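Local structure of putative nitrate transport protein (Thermoplasma volcanium, 3MST) at residues 70-76 / 160-166; 107-112 / 149-155. The protein is of unproven function but may take part in the uptake of nitrate or a related solute. One frame throughout, in Å; residues are numbered along the deposited sequence.

How the interactions relate
Interaction 1 pairs two antiparallel strands within the six-stranded mixed sheet and is buried for most of its length; interaction 2 joins the ends of helices 100-112 and 146-152 beside the five-stranded mixed sheet and is only partly buried. Their centres lie 24 Å apart and they do not touch, although helix 146-152 leads directly to strand 160-164 in the chain. The first contact is held by main-chain hydrogen bonds, with apolar side chains and one aromatic ring laid over the pairing. The second has no main-chain bond across it: leucines and a tyrosine meet on its apolar side, and a charged network of arginine and carboxylates lies at its margin.

Interaction 1. Residues 70-76 / 160-166; sequences LKIFAGV and CAMASTR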
# COMPACT_ATOMS: atom_id res chain seq x y z
N LEU A 70 -16.59 4.75 0.38
CA LEU A 70 -17.00 3.36 0.42
C LEU A 70 -16.69 2.80 1.81
O LEU A 70 -16.14 3.50 2.66
CB LEU A 70 -16.34 2.57 -0.72
CG LEU A 70 -16.74 2.95 -2.15
CD1 LEU A 70 -15.80 2.29 -3.15
CD2 LEU A 70 -18.21 2.57 -2.40
N LYS A 71 -17.08 1.56 2.07
CA LYS A 71 -16.91 0.88 3.37
C LYS A 71 -15.81 -0.15 3.27
O LYS A 71 -15.77 -0.97 2.34
CB LYS A 71 -18.21 0.18 3.75
CG LYS A 71 -19.36 1.16 3.83
CD LYS A 71 -20.67 0.52 4.30
CE LYS A 71 -21.85 1.49 4.10
NZ LYS A 71 -23.13 0.84 4.53
N ILE A 72 -14.88 -0.07 4.21
CA ILE A 72 -13.76 -1.02 4.25
C ILE A 72 -14.20 -2.41 4.63
O ILE A 72 -14.86 -2.58 5.68
CB ILE A 72 -12.66 -0.50 5.20
CG1 ILE A 72 -12.06 0.81 4.72
CG2 ILE A 72 -11.56 -1.56 5.43
CD1 ILE A 72 -11.20 1.50 5.78
N PHE A 73 -13.88 -3.42 3.83
CA PHE A 73 -14.22 -4.81 4.15
C PHE A 73 -13.05 -5.75 4.31
O PHE A 73 -13.24 -6.89 4.68
CB PHE A 73 -15.23 -5.37 3.13
CG PHE A 73 -14.69 -5.50 1.73
CD1 PHE A 73 -14.04 -6.63 1.33
CD2 PHE A 73 -14.97 -4.55 0.77
CE1 PHE A 73 -13.56 -6.80 0.04
CE2 PHE A 73 -14.48 -4.71 -0.54
CZ PHE A 73 -13.80 -5.85 -0.90
N ALA A 74 -11.83 -5.31 3.94
CA ALA A 74 -10.65 -6.12 4.12
C ALA A 74 -9.45 -5.18 4.12
O ALA A 74 -9.53 -4.03 3.67
CB ALA A 74 -10.53 -7.15 2.98
N GLY A 75 -8.39 -5.67 4.74
CA GLY A 75 -7.13 -4.94 4.81
C GLY A 75 -6.01 -5.78 4.23
O GLY A 75 -6.12 -7.01 4.12
N VAL A 76 -4.92 -5.10 3.86
CA VAL A 76 -3.72 -5.80 3.38
C VAL A 76 -2.51 -5.24 4.12
O VAL A 76 -2.33 -3.99 4.09
CB VAL A 76 -3.50 -5.76 1.84
CG1 VAL A 76 -2.45 -6.84 1.44
CG2 VAL A 76 -4.83 -5.96 1.09
N CYS A 160 -3.18 -0.84 3.86
CA CYS A 160 -3.95 -0.81 2.64
C CYS A 160 -5.28 -1.49 2.88
O CYS A 160 -5.42 -2.30 3.79
CB CYS A 160 -3.19 -1.46 1.51
SG CYS A 160 -1.68 -0.57 1.04
N ALA A 161 -6.27 -1.10 2.09
CA ALA A 161 -7.63 -1.53 2.31
C ALA A 161 -8.36 -1.82 1.04
O ALA A 161 -8.01 -1.29 -0.03
CB ALA A 161 -8.38 -0.43 3.11
N MSE A 162 -9.42 -2.63 1.16
CA MSE A 162 -10.37 -2.90 0.07
C MSE A 162 -11.72 -2.37 0.56
O MSE A 162 -12.09 -2.62 1.69
CB MSE A 162 -10.49 -4.42 -0.20
CG MSE A 162 -9.17 -5.18 -0.20
SE MSE A 162 -9.54 -6.96 -0.89
CE MSE A 162 -7.81 -7.70 -0.41
N ALA A 163 -12.42 -1.65 -0.28
CA ALA A 163 -13.70 -1.00 0.11
C ALA A 163 -14.73 -1.13 -0.97
O ALA A 163 -14.40 -1.13 -2.18
CB ALA A 163 -13.47 0.48 0.46
N SER A 164 -15.98 -1.26 -0.55
CA SER A 164 -17.13 -1.30 -1.48
C SER A 164 -18.39 -1.03 -0.66
O SER A 164 -18.31 -0.45 0.43
CB SER A 164 -17.18 -2.67 -2.11
OG SER A 164 -18.16 -2.73 -3.16
N THR A 165 -19.55 -1.43 -1.19
CA THR A 165 -20.81 -1.26 -0.45
C THR A 165 -21.15 -2.48 0.41
O THR A 165 -22.03 -2.41 1.26
CB THR A 165 -21.94 -0.96 -1.43
OG1 THR A 165 -21.94 -2.01 -2.39
CG2 THR A 165 -21.75 0.40 -2.15
N ARG A 166 -20.41 -3.57 0.24
CA ARG A 166 -20.54 -4.82 0.97
C ARG A 166 -19.21 -5.58 0.86
O ARG A 166 -18.36 -5.19 0.05
CB ARG A 166 -21.68 -5.69 0.39
CG ARG A 166 -21.46 -6.14 -1.04
CD ARG A 166 -22.57 -7.05 -1.62
NE ARG A 166 -22.17 -7.53 -2.96
CZ ARG A 166 -21.52 -8.68 -3.22
NH1 ARG A 166 -21.21 -9.54 -2.23
NH2 ARG A 166 -21.18 -8.99 -4.49
O HOH W 1 -23.50 -0.20 2.03
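Main-chain hydrogen bonds tie strand 71-76 to strand 160-164 in antiparallel register. Lys71 and Ser164 exchange N-H...O bonds at one end; Val76 N donates to Cys160 O (2.8 Å) at the other, while the return bond from Cys160 N to Val76 O is longer, 3.3 Å. Between them Phe73 N reaches Met162 O, and Met162 N donates to Ala74 O. Phe73 and Ala74 thus both face Met162, a classic beta bulge that shifts the register by one residue. CA-H...O contacts supplement the pairing, the shortest from Ala163 CA to Lys71 O at 3.0 Å.

These are adjacent inner strands of the mixed sheet: 57-61 flanks 160-164 on its far side, and 215-217 flanks 71-77. Helix 169-184 packs on the face bearing Ala74, Val76 and Met162, where Ile172 and Tyr175 touch them.

Phe73, the first residue of the bulge, carries the aromatic contact. Its CG lies between the backbone N and carbonyl carbon (chi1 65°), which swings the ring across the neighbouring strand. Met162 CB stands over one face in a CH-pi contact, 4.0 Å from the ring centroid, whereas the selenium of this selenomethionine approaches obliquely in a Met-aromatic contact. Ser164 N lies in the ring plane at its edge, and CE2 touches Ser164 CB.

Beyond CG the Met162 chain is extended, carrying CE to Val76 CG2 (3.8 Å). On the other face, which also bears Ala163, Ile72 CG2 meets Ala161 CB; before the strand, Leu70 CB abuts Ala163 CB at 3.7 Å.

At one end Ser164 OG turns to Asp56 O, outside the pairing, while the extended Lys71 chain brings NZ to a water (2.7 Å) that donates to Thr165 O.

Interaction 2. Residues 107-112 / 149-155; sequences ILAYYD and RMKELGL
Arg149 reaches across to Asp112, its NH2 donating to OD1 at 2.9 Å with an N-H...O angle of 161°. OD1 lies in the guanidinium plane, and the carboxylate is turned only 12° from it. This salt bridge joins helix 100-112 to helix 146-152, which closes in a Schellman motif at Gly154. Arg149 CG stands opposite the backbone N (chi1 -179°) and the chain then bends at chi2, which carries the guanidinium to Asp112. Within its own helix Arg149 NH1 bonds Glu152 OE1 (3.0 Å), tilted from the guanidinium plane, extending the bridge into an Asp112-Arg149-Glu152 network, while NE pairs with Glu87. A methionine in place of Arg149 would probably leave Asp112 OD1 without its charged mate, and Asp112 OD2 close to the like-charged Glu87 with no guanidinium to offset the two.

The arginine is also packed on apolar groups. Leu153 CD1 sits over the centre of one guanidinium face, and Leu108 CD1 touches Arg149 CG at 3.9 Å. Leu153 then turns its CD2 obliquely against Tyr111 CD1, 3.9 Å away. Tyr111 OH, hydrogen-bonded to Arg232, also touches a methyl group: Leu155 CD1 lies 3.6 Å from this oxygen.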
# COMPACT_ATOMS: atom_id res chain seq x y z
N ILE A 107 3.58 9.46 11.41
CA ILE A 107 3.24 8.57 12.52
C ILE A 107 4.51 8.21 13.29
O ILE A 107 4.58 8.33 14.51
CB ILE A 107 2.52 7.28 12.02
CG1 ILE A 107 1.14 7.70 11.51
CG2 ILE A 107 2.55 6.16 13.11
CD1 ILE A 107 0.44 6.68 10.79
N LEU A 108 5.56 7.86 12.56
CA LEU A 108 6.80 7.43 13.14
C LEU A 108 7.48 8.58 13.88
O LEU A 108 8.18 8.35 14.92
CB LEU A 108 7.74 6.88 12.08
CG LEU A 108 9.07 6.33 12.57
CD1 LEU A 108 8.98 5.24 13.65
CD2 LEU A 108 9.89 5.80 11.36
N ALA A 109 7.35 9.78 13.34
CA ALA A 109 7.99 10.96 13.91
C ALA A 109 7.58 11.21 15.36
O ALA A 109 8.35 11.77 16.14
CB ALA A 109 7.72 12.17 13.08
N TYR A 110 6.37 10.80 15.73
CA TYR A 110 5.93 10.97 17.12
C TYR A 110 6.83 10.20 18.07
O TYR A 110 7.26 10.70 19.12
CB TYR A 110 4.45 10.49 17.26
CG TYR A 110 3.95 10.65 18.67
CD1 TYR A 110 3.50 11.90 19.11
CD2 TYR A 110 3.99 9.60 19.57
CE1 TYR A 110 3.08 12.08 20.45
CE2 TYR A 110 3.57 9.76 20.91
CZ TYR A 110 3.13 11.01 21.33
OH TYR A 110 2.74 11.14 22.67
N TYR A 111 7.08 8.98 17.69
CA TYR A 111 7.87 8.05 18.47
C TYR A 111 9.37 8.38 18.45
O TYR A 111 10.12 8.22 19.45
CB TYR A 111 7.64 6.61 18.00
CG TYR A 111 6.20 6.22 18.24
CD1 TYR A 111 5.74 5.88 19.50
CD2 TYR A 111 5.28 6.32 17.22
CE1 TYR A 111 4.42 5.62 19.74
CE2 TYR A 111 3.95 6.07 17.43
CZ TYR A 111 3.50 5.74 18.70
OH TYR A 111 2.15 5.52 18.91
N ASP A 112 9.85 8.81 17.30
CA ASP A 112 11.25 9.13 17.14
C ASP A 112 11.58 10.55 17.62
O ASP A 112 12.75 10.94 17.58
CB ASP A 112 11.69 8.94 15.68
CG ASP A 112 11.85 7.48 15.27
OD1 ASP A 112 11.79 6.59 16.13
OD2 ASP A 112 12.06 7.22 14.06
N ARG A 149 9.75 -2.09 12.23
CA ARG A 149 9.77 -0.99 13.16
C ARG A 149 8.39 -0.83 13.83
O ARG A 149 8.31 -0.63 15.04
CB ARG A 149 10.17 0.31 12.44
CG ARG A 149 10.25 1.52 13.32
CD ARG A 149 11.46 1.48 14.20
NE ARG A 149 11.53 2.69 15.04
CZ ARG A 149 11.26 2.71 16.32
NH1 ARG A 149 10.97 1.57 16.96
NH2 ARG A 149 11.29 3.85 16.98
N MSE A 150 7.31 -0.94 13.06
CA MSE A 150 5.97 -0.81 13.65
C MSE A 150 5.54 -2.03 14.50
O MSE A 150 4.71 -1.92 15.40
CB MSE A 150 4.97 -0.48 12.56
CG MSE A 150 5.33 0.81 11.83
SE MSE A 150 4.95 2.38 12.88
CE MSE A 150 3.01 2.43 12.36
N LYS A 151 6.13 -3.18 14.26
CA LYS A 151 6.03 -4.30 15.22
C LYS A 151 6.69 -3.97 16.54
O LYS A 151 6.11 -4.23 17.62
CB LYS A 151 6.61 -5.57 14.64
CG LYS A 151 5.80 -6.17 13.53
CD LYS A 151 6.48 -7.47 13.02
CE LYS A 151 5.71 -8.15 11.91
NZ LYS A 151 6.30 -9.46 11.54
N GLU A 152 7.90 -3.40 16.48
CA GLU A 152 8.60 -2.93 17.68
C GLU A 152 7.71 -1.99 18.52
O GLU A 152 7.74 -2.03 19.75
CB GLU A 152 9.95 -2.25 17.39
CG GLU A 152 11.01 -3.15 16.73
CD GLU A 152 12.21 -2.34 16.17
OE1 GLU A 152 12.18 -1.10 16.21
OE2 GLU A 152 13.19 -2.94 15.67
N LEU A 153 6.95 -1.14 17.86
CA LEU A 153 6.09 -0.16 18.50
C LEU A 153 4.69 -0.68 18.87
O LEU A 153 3.91 0.07 19.47
CB LEU A 153 5.97 1.07 17.60
CG LEU A 153 7.25 1.90 17.38
CD1 LEU A 153 7.05 2.85 16.22
CD2 LEU A 153 7.73 2.64 18.63
N GLY A 154 4.37 -1.92 18.50
CA GLY A 154 3.02 -2.51 18.71
C GLY A 154 1.93 -1.94 17.79
O GLY A 154 0.73 -1.87 18.19
N LEU A 155 2.31 -1.58 16.57
CA LEU A 155 1.44 -0.88 15.63
C LEU A 155 1.43 -1.56 14.26
O LEU A 155 1.23 -0.88 13.22
CB LEU A 155 1.82 0.58 15.48
CG LEU A 155 1.61 1.43 16.73
CD1 LEU A 155 2.20 2.83 16.52
CD2 LEU A 155 0.13 1.41 17.14